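Local coordinates for transferrin binding protein B (Actinobacillus suis, PDB 3PQU), which probably binds host transferrin at the bacterial surface as an outer-membrane lipoprotein of the iron-acquisition receptor, at residues K376-V381 with V389-C394; L361-Q366 with V381-K386; G441-L446 with W453-D458; K532-F537 with G546-H551; G403-K408 with D416-L421. All coordinates share one frame; numbering follows the deposited sequence. Where two conformers were deposited one is given.

Interaction 1. Residues K376-V381 with V389-C394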
# COMPACT_ATOMS: atom_id res chain seq x y z
N LYS A 376 -25.23 0.71 9.61
CA LYS A 376 -24.42 0.17 8.53
C LYS A 376 -24.82 0.89 7.25
O LYS A 376 -25.97 1.31 7.10
CB LYS A 376 -24.57 -1.36 8.42
CG LYS A 376 -25.83 -1.86 7.75
CD LYS A 376 -25.84 -3.40 7.74
CE LYS A 376 -26.95 -3.97 6.87
NZ LYS A 376 -27.04 -5.45 7.03
N ASN A 377 -23.87 1.07 6.34
CA ASN A 377 -24.07 1.93 5.18
C ASN A 377 -23.66 1.25 3.89
O ASN A 377 -22.64 0.57 3.84
CB ASN A 377 -23.30 3.23 5.37
CG ASN A 377 -23.70 3.96 6.64
OD1 ASN A 377 -24.65 4.74 6.65
ND2 ASN A 377 -23.00 3.68 7.74
N SER A 378 -24.45 1.45 2.84
CA SER A 378 -24.14 0.89 1.54
C SER A 378 -23.45 1.91 0.64
O SER A 378 -23.86 3.07 0.58
CB SER A 378 -25.40 0.36 0.87
OG SER A 378 -25.11 -0.12 -0.43
N LYS A 379 -22.41 1.47 -0.05
CA LYS A 379 -21.68 2.33 -0.98
C LYS A 379 -21.66 1.70 -2.36
O LYS A 379 -21.42 0.49 -2.50
CB LYS A 379 -20.25 2.55 -0.49
CG LYS A 379 -20.15 3.06 0.94
CD LYS A 379 -20.73 4.46 1.10
CE LYS A 379 -20.53 4.97 2.52
NZ LYS A 379 -20.99 6.38 2.66
N THR A 380 -21.93 2.51 -3.38
CA THR A 380 -21.91 2.05 -4.76
C THR A 380 -20.96 2.92 -5.56
O THR A 380 -21.07 4.15 -5.58
CB THR A 380 -23.30 2.10 -5.40
OG1 THR A 380 -24.18 1.20 -4.71
CG2 THR A 380 -23.23 1.71 -6.87
N VAL A 381 -20.00 2.28 -6.21
CA VAL A 381 -18.96 3.02 -6.88
C VAL A 381 -18.57 2.33 -8.18
O VAL A 381 -18.25 1.14 -8.20
CB VAL A 381 -17.75 3.22 -5.95
CG1 VAL A 381 -17.22 1.88 -5.49
CG2 VAL A 381 -16.67 4.05 -6.64
N VAL A 389 -20.37 -2.61 -5.07
CA VAL A 389 -21.16 -2.17 -3.93
C VAL A 389 -20.71 -2.86 -2.63
O VAL A 389 -20.51 -4.08 -2.56
CB VAL A 389 -22.67 -2.37 -4.19
CG1 VAL A 389 -22.91 -3.60 -5.03
CG2 VAL A 389 -23.43 -2.43 -2.88
N ALA A 390 -20.53 -2.05 -1.59
CA ALA A 390 -20.07 -2.56 -0.30
C ALA A 390 -21.03 -2.13 0.80
O ALA A 390 -21.48 -0.98 0.83
CB ALA A 390 -18.68 -2.07 0.01
N VAL A 391 -21.35 -3.05 1.69
CA VAL A 391 -22.21 -2.74 2.82
C VAL A 391 -21.41 -2.93 4.10
O VAL A 391 -21.09 -4.05 4.50
CB VAL A 391 -23.45 -3.64 2.83
CG1 VAL A 391 -24.33 -3.33 4.03
CG2 VAL A 391 -24.23 -3.46 1.53
N ALA A 392 -21.06 -1.81 4.74
CA ALA A 392 -20.10 -1.83 5.84
C ALA A 392 -20.73 -1.54 7.20
O ALA A 392 -21.55 -0.64 7.33
CB ALA A 392 -18.99 -0.84 5.56
N CYS A 393 -20.32 -2.32 8.20
CA CYS A 393 -20.77 -2.15 9.58
C CYS A 393 -19.54 -1.95 10.46
O CYS A 393 -18.47 -2.43 10.11
CB CYS A 393 -21.50 -3.43 10.01
SG CYS A 393 -22.58 -3.22 11.41
N CYS A 394 -19.65 -1.23 11.59
CA CYS A 394 -20.84 -0.50 12.01
C CYS A 394 -20.42 0.87 12.53
O CYS A 394 -19.25 1.11 12.80
CB CYS A 394 -21.55 -1.21 13.17
SG CYS A 394 -21.51 -2.99 13.12
O HOH W 1 -20.43 2.01 7.61
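Lys376 and Val391 meet on one face of an antiparallel beta hairpin in the C-lobe handle domain, formed by strands 376-383 and 386-393. The short strand axes approach to 4.6 Å, with 161° between their N-to-C directions. On the face carrying Lys376, Ser378, Thr380, Val389 and Val391, the lysine chain crosses the valine at a slant, and its CE lies 3.9 Å from Val391 CG1. Lys376 CG sits between its backbone N and carbonyl carbon (chi1 78°); from there the extended chain carries NZ beyond the hairpin to the carbonyl O of Ala457. Lys376 CB lies 4.0 Å from Cys393 CB. Adjacent Cys393 and Cys394 form a vicinal disulfide across a cis peptide bond, SG to SG 2.0 Å. Ser378 OG touches both valines of the other strand, 3.8 Å from Val389 CG2 and slightly farther from Val391 CG2. Thr380 and Val389 instead run side by side and point the same way.

Asn377 and Lys379 occupy the other face with Ala390 and Ala392. Asn377 with Ala392 and Lys379 with Ala390 are hydrogen-bonded pairs; Lys379 N to Ala390 O is 2.8 Å. Lys379 NZ turns to the carbonyl of Ala371, and Asn377 OD1 accepts from Asn374 N. One water accepts from Asn377 ND2 at 3.1 Å and donates to Ala392 O at 2.9 Å, so that carbonyl receives both a backbone N-H and a water proton.

Interaction 2. Residues L361-Q366 with V381-K386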
# COMPACT_ATOMS: atom_id res chain seq x y z
N LEU A 361 -11.95 0.89 1.86
CA LEU A 361 -11.64 -0.24 1.00
C LEU A 361 -10.85 0.25 -0.20
O LEU A 361 -11.25 1.21 -0.86
CB LEU A 361 -12.92 -0.91 0.52
CG LEU A 361 -13.47 -2.08 1.31
CD1 LEU A 361 -14.70 -2.63 0.60
CD2 LEU A 361 -12.42 -3.17 1.45
N ILE A 362 -9.74 -0.42 -0.51
CA ILE A 362 -8.91 0.00 -1.62
C ILE A 362 -9.20 -0.90 -2.81
O ILE A 362 -8.97 -2.10 -2.75
CB ILE A 362 -7.41 -0.10 -1.31
CG1 ILE A 362 -7.10 0.37 0.12
CG2 ILE A 362 -6.60 0.67 -2.35
CD1 ILE A 362 -6.69 1.82 0.24
N ILE A 363 -9.71 -0.34 -3.90
CA ILE A 363 -9.93 -1.14 -5.08
C ILE A 363 -9.38 -0.44 -6.31
O ILE A 363 -9.76 0.69 -6.59
CB ILE A 363 -11.41 -1.49 -5.27
CG1 ILE A 363 -11.92 -2.26 -4.05
CG2 ILE A 363 -11.62 -2.30 -6.54
CD1 ILE A 363 -13.33 -2.75 -4.19
N ASP A 364 -8.47 -1.10 -7.01
CA ASP A 364 -7.86 -0.53 -8.21
C ASP A 364 -7.32 0.86 -7.95
O ASP A 364 -7.45 1.75 -8.80
CB ASP A 364 -8.89 -0.47 -9.35
CG ASP A 364 -9.15 -1.82 -9.97
OD1 ASP A 364 -8.45 -2.79 -9.62
OD2 ASP A 364 -10.06 -1.91 -10.83
N GLY A 365 -6.72 1.05 -6.78
CA GLY A 365 -6.11 2.33 -6.48
C GLY A 365 -7.10 3.36 -5.98
O GLY A 365 -6.70 4.44 -5.54
N GLN A 366 -8.38 3.04 -6.04
CA GLN A 366 -9.42 3.94 -5.53
C GLN A 366 -9.78 3.61 -4.09
O GLN A 366 -9.99 2.44 -3.75
CB GLN A 366 -10.68 3.86 -6.40
CG GLN A 366 -11.06 5.18 -7.06
CD GLN A 366 -12.56 5.41 -7.12
OE1 GLN A 366 -13.21 5.06 -8.11
NE2 GLN A 366 -13.12 6.00 -6.07
N VAL A 381 -20.00 2.28 -6.21
CA VAL A 381 -18.96 3.02 -6.88
C VAL A 381 -18.57 2.33 -8.18
O VAL A 381 -18.25 1.14 -8.20
CB VAL A 381 -17.75 3.22 -5.95
CG1 VAL A 381 -17.22 1.88 -5.49
CG2 VAL A 381 -16.67 4.05 -6.64
N GLU A 382 -18.65 3.07 -9.27
CA GLU A 382 -18.22 2.58 -10.56
C GLU A 382 -16.69 2.68 -10.62
O GLU A 382 -16.14 3.76 -10.83
CB GLU A 382 -18.87 3.38 -11.68
CG GLU A 382 -18.50 2.93 -13.07
CD GLU A 382 -19.30 1.72 -13.53
OE1 GLU A 382 -20.43 1.55 -13.03
OE2 GLU A 382 -18.80 0.96 -14.38
N ILE A 383 -16.01 1.56 -10.42
CA ILE A 383 -14.56 1.52 -10.57
C ILE A 383 -14.33 0.78 -11.86
O ILE A 383 -14.00 -0.41 -11.87
CB ILE A 383 -13.89 0.78 -9.41
CG1 ILE A 383 -14.20 1.47 -8.09
CG2 ILE A 383 -12.38 0.70 -9.64
CD1 ILE A 383 -13.75 0.69 -6.88
N ASN A 384 -14.52 1.50 -12.95
CA ASN A 384 -14.72 0.89 -14.25
C ASN A 384 -13.79 -0.27 -14.59
O ASN A 384 -12.59 -0.25 -14.28
CB ASN A 384 -14.75 1.97 -15.34
CG ASN A 384 -15.86 2.98 -15.10
OD1 ASN A 384 -15.84 3.72 -14.12
ND2 ASN A 384 -16.83 3.01 -16.00
N GLY A 385 -14.37 -1.28 -15.22
CA GLY A 385 -15.78 -1.21 -15.60
C GLY A 385 -16.76 -1.82 -14.62
O GLY A 385 -17.94 -2.00 -14.96
N LYS A 386 -16.31 -2.13 -13.41
CA LYS A 386 -17.13 -2.85 -12.45
C LYS A 386 -17.87 -1.94 -11.48
O LYS A 386 -17.27 -1.09 -10.82
CB LYS A 386 -16.27 -3.85 -11.67
CG LYS A 386 -15.63 -4.92 -12.53
CD LYS A 386 -14.24 -5.27 -12.02
CE LYS A 386 -13.32 -4.06 -12.06
NZ LYS A 386 -11.92 -4.41 -11.69
O HOH W 2 -10.66 -1.80 -13.51
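Ile363 and Ile383 pack between two beta turns of the C-lobe handle: a type I' turn from Ile363 to Gln366, which links strands 360-363 and 366-369, and the turn joining strands 376-383 and 386-393. The apolar contact is made by the end of one isoleucine against the branch point of the other. Ile383 CD1 comes 3.6 Å from Ile363 CB and nearly as close to its CG2, the two side chains crossing at about a right angle. Ile368 touches both and extends this small apolar patch.

Mixed polar and apolar contacts flank it. Asp364 lays its CB and OD2 against Ile383 CG2. In one of its two conformers Gln366 also brings OE1 near Ile383 CG1 and Val381 CG2, a contact that is therefore doubtful.

Ionic and water-mediated bonds join the two turns. Lys386, bent at chi2 (144°) and chi3 (-61°), curls back so that NZ forms a salt bridge with Asp364 OD2 at 3.2 Å. It approaches on the syn side, 21° out of the carboxylate plane. A water gives one proton to Asp364 OD2 at 2.7 Å and another to Asn384 O at 2.6 Å, tying the carboxylate to the opposing turn.

Interaction 3. Residues G441-L446 with W453-D458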
# COMPACT_ATOMS: atom_id res chain seq x y z
N GLY A 441 -21.86 -7.33 19.50
CA GLY A 441 -21.91 -6.79 18.16
C GLY A 441 -22.86 -7.60 17.29
O GLY A 441 -23.83 -8.19 17.78
N THR A 442 -22.58 -7.61 15.99
CA THR A 442 -23.38 -8.34 15.03
C THR A 442 -22.44 -9.08 14.08
O THR A 442 -21.27 -9.27 14.41
CB THR A 442 -24.32 -7.39 14.26
OG1 THR A 442 -25.24 -8.15 13.47
CG2 THR A 442 -23.51 -6.44 13.36
N TRP A 443 -22.94 -9.50 12.91
CA TRP A 443 -22.12 -10.25 11.96
C TRP A 443 -22.80 -10.42 10.61
O TRP A 443 -23.99 -10.16 10.46
CB TRP A 443 -21.75 -11.62 12.51
CG TRP A 443 -22.92 -12.50 12.87
CD1 TRP A 443 -24.00 -12.16 13.64
CD2 TRP A 443 -23.13 -13.87 12.49
NE1 TRP A 443 -24.86 -13.23 13.76
CE2 TRP A 443 -24.35 -14.29 13.06
CE3 TRP A 443 -22.40 -14.78 11.71
CZ2 TRP A 443 -24.85 -15.58 12.88
CZ3 TRP A 443 -22.90 -16.05 11.54
CH2 TRP A 443 -24.12 -16.44 12.12
N ASP A 444 -22.03 -10.84 9.62
CA ASP A 444 -22.56 -11.23 8.33
C ASP A 444 -22.06 -12.63 8.07
O ASP A 444 -20.95 -12.98 8.45
CB ASP A 444 -22.09 -10.28 7.22
CG ASP A 444 -22.81 -8.95 7.25
OD1 ASP A 444 -24.06 -8.94 7.22
OD2 ASP A 444 -22.12 -7.91 7.29
N ALA A 445 -22.88 -13.45 7.42
CA ALA A 445 -22.46 -14.81 7.12
C ALA A 445 -23.30 -15.43 6.01
O ALA A 445 -24.34 -14.89 5.63
CB ALA A 445 -22.52 -15.67 8.36
N LEU A 446 -22.82 -16.55 5.50
CA LEU A 446 -23.59 -17.36 4.58
C LEU A 446 -23.30 -18.83 4.82
O LEU A 446 -22.19 -19.30 4.57
CB LEU A 446 -23.29 -17.00 3.12
CG LEU A 446 -24.02 -17.89 2.10
CD1 LEU A 446 -24.40 -17.10 0.86
CD2 LEU A 446 -23.18 -19.10 1.73
N TRP A 453 -28.57 -19.89 3.90
CA TRP A 453 -28.96 -19.20 5.13
C TRP A 453 -27.99 -18.05 5.40
O TRP A 453 -26.81 -18.28 5.62
CB TRP A 453 -28.94 -20.17 6.31
CG TRP A 453 -29.25 -19.53 7.63
CD1 TRP A 453 -30.47 -19.45 8.24
CD2 TRP A 453 -28.33 -18.90 8.52
NE1 TRP A 453 -30.37 -18.81 9.44
CE2 TRP A 453 -29.06 -18.45 9.64
CE3 TRP A 453 -26.95 -18.66 8.48
CZ2 TRP A 453 -28.46 -17.79 10.71
CZ3 TRP A 453 -26.36 -17.99 9.53
CH2 TRP A 453 -27.11 -17.56 10.63
N ILE A 454 -28.51 -16.83 5.37
CA ILE A 454 -27.66 -15.66 5.56
C ILE A 454 -27.85 -15.02 6.93
O ILE A 454 -28.89 -15.18 7.57
CB ILE A 454 -27.87 -14.61 4.45
CG1 ILE A 454 -29.35 -14.20 4.36
CG2 ILE A 454 -27.39 -15.13 3.12
CD1 ILE A 454 -29.75 -13.11 5.32
N ALA A 455 -26.83 -14.30 7.37
CA ALA A 455 -26.94 -13.45 8.55
C ALA A 455 -26.63 -12.03 8.10
O ALA A 455 -25.67 -11.79 7.38
CB ALA A 455 -25.96 -13.90 9.61
N GLU A 456 -27.47 -11.08 8.52
CA GLU A 456 -27.34 -9.70 8.09
C GLU A 456 -27.13 -8.78 9.29
O GLU A 456 -27.92 -8.77 10.22
CB GLU A 456 -28.56 -9.26 7.28
CG GLU A 456 -28.75 -10.02 5.98
CD GLU A 456 -28.43 -9.18 4.76
OE1 GLU A 456 -28.96 -8.06 4.65
OE2 GLU A 456 -27.65 -9.65 3.90
N ALA A 457 -26.05 -8.00 9.25
CA ALA A 457 -25.70 -7.13 10.36
C ALA A 457 -26.84 -6.20 10.74
O ALA A 457 -27.49 -5.62 9.87
CB ALA A 457 -24.46 -6.33 10.02
N ASP A 458 -27.09 -6.06 12.04
CA ASP A 458 -28.09 -5.12 12.53
C ASP A 458 -27.75 -4.67 13.95
O ASP A 458 -26.80 -5.15 14.55
CB ASP A 458 -29.49 -5.73 12.48
CG ASP A 458 -29.69 -6.87 13.46
OD1 ASP A 458 -30.59 -7.70 13.24
OD2 ASP A 458 -28.94 -6.94 14.46
O HOH W 3 -24.91 -10.52 5.41
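Ala455 CB sits over the face of the Trp443 six-membered ring, 3.8 Å from its centroid and only 10° off the ring normal, a CH-pi contact at the tight side of this beta hairpin. Strands 436-448 and 452-455 form it within the C-lobe barrel. With chi1 at 59°, the Trp443 indole folds beneath the neighbouring strand. There its CH2 comes 3.5 Å from Trp453 CH2; the six-membered rings meet obliquely, their planes at 44°. Phe514 adds an edge-to-face partner to Trp453. Ala445 and Ala455 form a hydrogen-bonded backbone pair, and their CB atoms also touch.

The other side is polar but largely buried against Phe402 and Gln404 of the handle. Beyond Ala455 the partner chain leaves strand geometry, and side chains take over the bonding. Asp444 OD1 receives Ala457 N at 3.0 Å from above the carboxylate plane, with a water close by. Thr442 OG1 is used both ways, accepting from Asp458 N at 3.1 Å and donating to Tyr465 O. Solvent is met at exposed Ile454 and partly exposed Glu456.

The chemistry is therefore divided: ring and alanine surfaces make the apolar side, the indole N-H satisfied by Phe483 O, while a carboxylate and a hydroxyl substitute for strand carbonyls opposite. Ala457 N-H probably helps stabilise negative charge on Asp444; Glu456 OE2, 4.9 Å from Asp444 OD1 and weakly hydrogen-bonded to Gln404 NE2, would probably work against this.

Interaction 4. Residues K532-F537 with G546-H551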
# COMPACT_ATOMS: atom_id res chain seq x y z
N LYS A 532 -11.90 -23.36 11.79
CA LYS A 532 -10.80 -22.48 12.15
C LYS A 532 -11.21 -21.02 12.10
O LYS A 532 -11.63 -20.51 11.06
CB LYS A 532 -9.60 -22.75 11.24
CG LYS A 532 -8.35 -21.93 11.55
CD LYS A 532 -7.11 -22.65 11.05
CE LYS A 532 -5.94 -21.71 10.86
NZ LYS A 532 -6.07 -20.88 9.62
N VAL A 533 -11.11 -20.34 13.24
CA VAL A 533 -11.46 -18.92 13.31
C VAL A 533 -10.28 -18.04 13.72
O VAL A 533 -9.64 -18.28 14.75
CB VAL A 533 -12.68 -18.66 14.23
CG1 VAL A 533 -12.74 -19.69 15.34
CG2 VAL A 533 -12.64 -17.25 14.79
N ASN A 534 -9.99 -17.04 12.89
CA ASN A 534 -8.97 -16.04 13.16
C ASN A 534 -9.60 -14.71 13.54
O ASN A 534 -10.55 -14.26 12.90
CB ASN A 534 -8.08 -15.83 11.92
CG ASN A 534 -7.09 -16.96 11.71
OD1 ASN A 534 -6.00 -16.96 12.29
ND2 ASN A 534 -7.46 -17.93 10.88
N GLY A 535 -9.08 -14.09 14.60
CA GLY A 535 -9.62 -12.83 15.06
C GLY A 535 -8.57 -11.86 15.54
O GLY A 535 -7.40 -12.23 15.72
N GLY A 536 -8.97 -10.62 15.75
CA GLY A 536 -8.07 -9.61 16.26
C GLY A 536 -8.69 -8.72 17.33
O GLY A 536 -9.92 -8.65 17.47
N PHE A 537 -7.83 -8.06 18.10
CA PHE A 537 -8.25 -6.96 18.96
C PHE A 537 -7.87 -5.62 18.34
O PHE A 537 -6.73 -5.43 17.90
CB PHE A 537 -7.63 -7.12 20.34
CG PHE A 537 -8.16 -8.31 21.09
CD1 PHE A 537 -9.33 -8.21 21.83
CD2 PHE A 537 -7.51 -9.53 21.03
CE1 PHE A 537 -9.83 -9.30 22.52
CE2 PHE A 537 -8.00 -10.63 21.72
CZ PHE A 537 -9.17 -10.51 22.46
N GLY A 546 -12.88 -8.49 16.41
CA GLY A 546 -13.50 -8.95 15.19
C GLY A 546 -12.78 -10.18 14.71
O GLY A 546 -11.66 -10.45 15.14
N GLY A 547 -13.41 -10.94 13.83
CA GLY A 547 -12.81 -12.16 13.34
C GLY A 547 -13.59 -12.75 12.20
O GLY A 547 -14.64 -12.24 11.81
N GLN A 548 -13.08 -13.85 11.66
CA GLN A 548 -13.74 -14.50 10.54
C GLN A 548 -13.54 -16.01 10.62
O GLN A 548 -12.63 -16.50 11.29
CB GLN A 548 -13.15 -14.02 9.22
CG GLN A 548 -12.10 -14.97 8.67
CD GLN A 548 -10.77 -14.30 8.43
OE1 GLN A 548 -10.68 -13.07 8.41
NE2 GLN A 548 -9.73 -15.10 8.25
N PHE A 549 -14.40 -16.73 9.92
CA PHE A 549 -14.17 -18.14 9.68
C PHE A 549 -14.85 -18.56 8.39
O PHE A 549 -15.75 -17.88 7.89
CB PHE A 549 -14.60 -19.00 10.87
CG PHE A 549 -16.04 -18.83 11.26
CD1 PHE A 549 -17.02 -19.62 10.70
CD2 PHE A 549 -16.40 -17.90 12.23
CE1 PHE A 549 -18.36 -19.47 11.07
CE2 PHE A 549 -17.73 -17.75 12.60
CZ PHE A 549 -18.71 -18.54 12.02
N HIS A 550 -14.40 -19.68 7.84
CA HIS A 550 -14.95 -20.17 6.59
C HIS A 550 -14.63 -21.64 6.45
O HIS A 550 -13.60 -22.12 6.93
CB HIS A 550 -14.38 -19.38 5.41
CG HIS A 550 -12.88 -19.37 5.35
ND1 HIS A 550 -12.01 -20.20 4.73
CD2 HIS A 550 -12.12 -18.42 5.98
CE1 HIS A 550 -10.74 -19.74 5.00
NE2 HIS A 550 -10.84 -18.66 5.75
N HIS A 551 -15.53 -22.37 5.81
CA HIS A 551 -15.30 -23.78 5.56
C HIS A 551 -16.02 -24.26 4.31
O HIS A 551 -17.15 -23.85 4.03
CB HIS A 551 -15.70 -24.62 6.77
CG HIS A 551 -15.20 -26.03 6.71
ND1 HIS A 551 -13.88 -26.35 6.91
CD2 HIS A 551 -15.85 -27.20 6.48
CE1 HIS A 551 -13.73 -27.66 6.80
NE2 HIS A 551 -14.91 -28.20 6.54
O HOH W 4 -11.33 -21.15 8.62
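Gly535 and Gly547 face each other in a non-hydrogen-bonded pair with their CA atoms just 3.7 Å apart, the closest CA pairing between the two segments of this antiparallel hairpin of the C-lobe barrel. The short axes of 532-537 and 546-551 run 168° from parallel. Without side chains on this pair, the strands draw together: Gly547 CA lies 3.1 Å from Asn534 O, and Gly535 CA lies 3.1 Å from Gly546 O.

Backbone hydrogen bonds frame the glycine pair. Gln548 N gives to Asn534 O at 2.8 Å, and Gly536 N to Gly546 O at the same length; Asn534 N and Gly546 N return the other two bonds. A water extends the connection past the ladder, donating to Lys532 O at 2.5 Å and His550 O at 3.0 Å, and lies over the centre of the His550 ring.

Side-chain contacts are few and mostly apolar. Val533 CB meets Phe549 CB at 3.9 Å. The first torsion of Phe549 (chi1 57°) carries its ring away from the partner strand. On the other face Gln548 NE2 lies 4.1 Å from Asn534 CB.

The Phe549 ring reaches Phe492 as well as Val558, Ala560 and Phe562 of strand 557-568. Gln548 faces strand 333-343 of the handle, touching Thr340 and Ile342, so the barrel strand carries apolar packing on one face and handle contacts on the other.

Interaction 5. Residues G403-K408 with D416-L421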
# COMPACT_ATOMS: atom_id res chain seq x y z
N GLY A 403 -18.31 -6.38 6.47
CA GLY A 403 -19.54 -6.30 5.73
C GLY A 403 -19.55 -7.17 4.49
O GLY A 403 -18.81 -8.15 4.41
N GLN A 404 -20.39 -6.79 3.54
CA GLN A 404 -20.50 -7.52 2.29
C GLN A 404 -19.91 -6.69 1.16
O GLN A 404 -19.90 -5.46 1.21
CB GLN A 404 -21.97 -7.80 1.98
CG GLN A 404 -22.79 -8.15 3.19
CD GLN A 404 -24.27 -8.18 2.88
OE1 GLN A 404 -24.70 -8.76 1.88
NE2 GLN A 404 -25.07 -7.54 3.73
N LEU A 405 -19.42 -7.38 0.14
CA LEU A 405 -18.89 -6.72 -1.03
C LEU A 405 -19.15 -7.58 -2.25
O LEU A 405 -18.91 -8.79 -2.22
CB LEU A 405 -17.39 -6.48 -0.87
CG LEU A 405 -16.67 -5.98 -2.12
CD1 LEU A 405 -16.98 -4.50 -2.38
CD2 LEU A 405 -15.19 -6.20 -1.96
N TRP A 406 -19.66 -6.97 -3.31
CA TRP A 406 -19.89 -7.70 -4.54
C TRP A 406 -19.89 -6.79 -5.75
O TRP A 406 -19.97 -5.56 -5.62
CB TRP A 406 -21.21 -8.48 -4.47
CG TRP A 406 -22.46 -7.65 -4.59
CD1 TRP A 406 -23.12 -7.31 -5.74
CD2 TRP A 406 -23.22 -7.07 -3.51
NE1 TRP A 406 -24.23 -6.55 -5.45
CE2 TRP A 406 -24.31 -6.39 -4.09
CE3 TRP A 406 -23.08 -7.06 -2.12
CZ2 TRP A 406 -25.25 -5.71 -3.32
CZ3 TRP A 406 -24.02 -6.39 -1.36
CH2 TRP A 406 -25.09 -5.72 -1.96
N GLN A 407 -19.77 -7.39 -6.93
CA GLN A 407 -20.00 -6.65 -8.14
C GLN A 407 -21.44 -6.91 -8.55
O GLN A 407 -21.90 -8.05 -8.52
CB GLN A 407 -19.05 -7.07 -9.25
CG GLN A 407 -19.19 -6.23 -10.50
CD GLN A 407 -18.87 -7.00 -11.75
OE1 GLN A 407 -18.07 -7.94 -11.72
NE2 GLN A 407 -19.49 -6.62 -12.86
N LYS A 408 -22.16 -5.85 -8.92
CA LYS A 408 -23.54 -6.00 -9.36
C LYS A 408 -23.64 -5.71 -10.85
O LYS A 408 -22.92 -4.86 -11.38
CB LYS A 408 -24.46 -5.08 -8.57
CG LYS A 408 -24.56 -3.67 -9.12
CD LYS A 408 -25.40 -2.78 -8.21
CE LYS A 408 -26.86 -3.21 -8.21
NZ LYS A 408 -27.51 -2.95 -9.53
N ASP A 416 -19.46 -11.96 -8.02
CA ASP A 416 -18.31 -11.91 -7.12
C ASP A 416 -18.68 -11.65 -5.66
O ASP A 416 -17.92 -11.02 -4.93
CB ASP A 416 -17.29 -10.86 -7.60
CG ASP A 416 -16.35 -11.40 -8.66
OD1 ASP A 416 -15.28 -10.79 -8.86
OD2 ASP A 416 -16.68 -12.43 -9.28
N ASN A 417 -19.84 -12.14 -5.24
CA ASN A 417 -20.29 -11.93 -3.87
C ASN A 417 -19.23 -12.37 -2.85
O ASN A 417 -18.57 -13.39 -3.04
CB ASN A 417 -21.60 -12.67 -3.61
CG ASN A 417 -22.37 -12.10 -2.43
OD1 ASN A 417 -22.26 -10.91 -2.12
ND2 ASN A 417 -23.15 -12.94 -1.77
N SER A 418 -19.08 -11.60 -1.78
CA SER A 418 -18.09 -11.92 -0.76
C SER A 418 -18.33 -11.21 0.58
O SER A 418 -19.27 -10.43 0.75
CB SER A 418 -16.67 -11.62 -1.27
OG SER A 418 -16.49 -10.24 -1.51
N LEU A 419 -17.45 -11.52 1.53
CA LEU A 419 -17.42 -10.84 2.82
C LEU A 419 -16.06 -10.19 3.00
O LEU A 419 -15.10 -10.60 2.37
CB LEU A 419 -17.63 -11.83 3.97
CG LEU A 419 -18.96 -12.56 4.05
CD1 LEU A 419 -18.96 -13.46 5.27
CD2 LEU A 419 -20.12 -11.58 4.11
N PHE A 420 -16.00 -9.16 3.84
CA PHE A 420 -14.72 -8.55 4.17
C PHE A 420 -14.66 -8.15 5.63
O PHE A 420 -15.69 -7.95 6.30
CB PHE A 420 -14.43 -7.34 3.29
CG PHE A 420 -15.27 -6.15 3.62
CD1 PHE A 420 -14.85 -5.23 4.56
CD2 PHE A 420 -16.48 -5.94 2.97
CE1 PHE A 420 -15.62 -4.12 4.86
CE2 PHE A 420 -17.26 -4.84 3.26
CZ PHE A 420 -16.83 -3.93 4.21
N LEU A 421 -13.42 -8.04 6.10
CA LEU A 421 -13.12 -7.64 7.46
C LEU A 421 -11.78 -6.91 7.48
O LEU A 421 -10.79 -7.42 6.97
CB LEU A 421 -13.02 -8.87 8.35
CG LEU A 421 -12.42 -8.59 9.73
CD1 LEU A 421 -13.50 -8.14 10.71
CD2 LEU A 421 -11.68 -9.81 10.27
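Gly403 lies against one face of the Phe420 ring, its N 3.6 Å from the ring plane and over the centre, while its CA makes an off-centre CH-pi contact 4.1 Å from the centroid. Gln404 O approaches the ring edge in plane, 3.4 Å from Phe420 CE2, and Leu405 CB packs against CD2. Rotation about the CA-CB bond of Phe420 (chi1 72°) lays the ring across the glycine of the adjacent strand. The backbone angles of Gly403 are of a kind that suits glycine.

Around this glycine-ring contact is the antiparallel ladder of the handle-domain hairpin formed by strands 400-409 and 413-424. Gly403 and Phe420 exchange two backbone bonds. Leu405 N gives to Ser418 O at 3.1 Å; the return bond from Ser418 N to Leu405 O is weak, with an N-H...O angle of 121°. Ser418 OG adds a bond to the same Leu405 O at 2.9 Å, from above the carbonyl plane. Farther along, Asn417 OD1 meets Trp406 CB at 3.5 Å, with the amide and indole planes 79° apart.

Outside the pair, strand 386-393 bonds to Gln404 and Trp406 from the next position in the sheet, while Leu370 touches Phe420.

A bent backbone bond is thus reinforced by a serine hydroxyl, giving Leu405 O two donors from one residue, and the aromatic face covers the glycine backbone.

Overall arrangement
Interactions 1, 2 and 5 belong to the C-lobe handle, and interactions 3 and 4 to the C-lobe barrel. Interactions 1 and 5, with centres 10 Å apart, are successive hairpins of one sheet, joined by bonds such as Val391 N to Gln404 O (2.9 Å). Interaction 2 shares Val381 with interaction 1 and meets interaction 5 through Leu361 and Leu405. Handle meets barrel at interaction 3: Cys393 SG, in the disulfide with Cys394, packs 3.9 Å from Thr442 CG2, and Asp444 OD2 reaches Gly403 CA. Leu421 touches Gln548 of interaction 4. A glycerol, probably from crystallisation, lies about 6 Å from the Asp364 side chain.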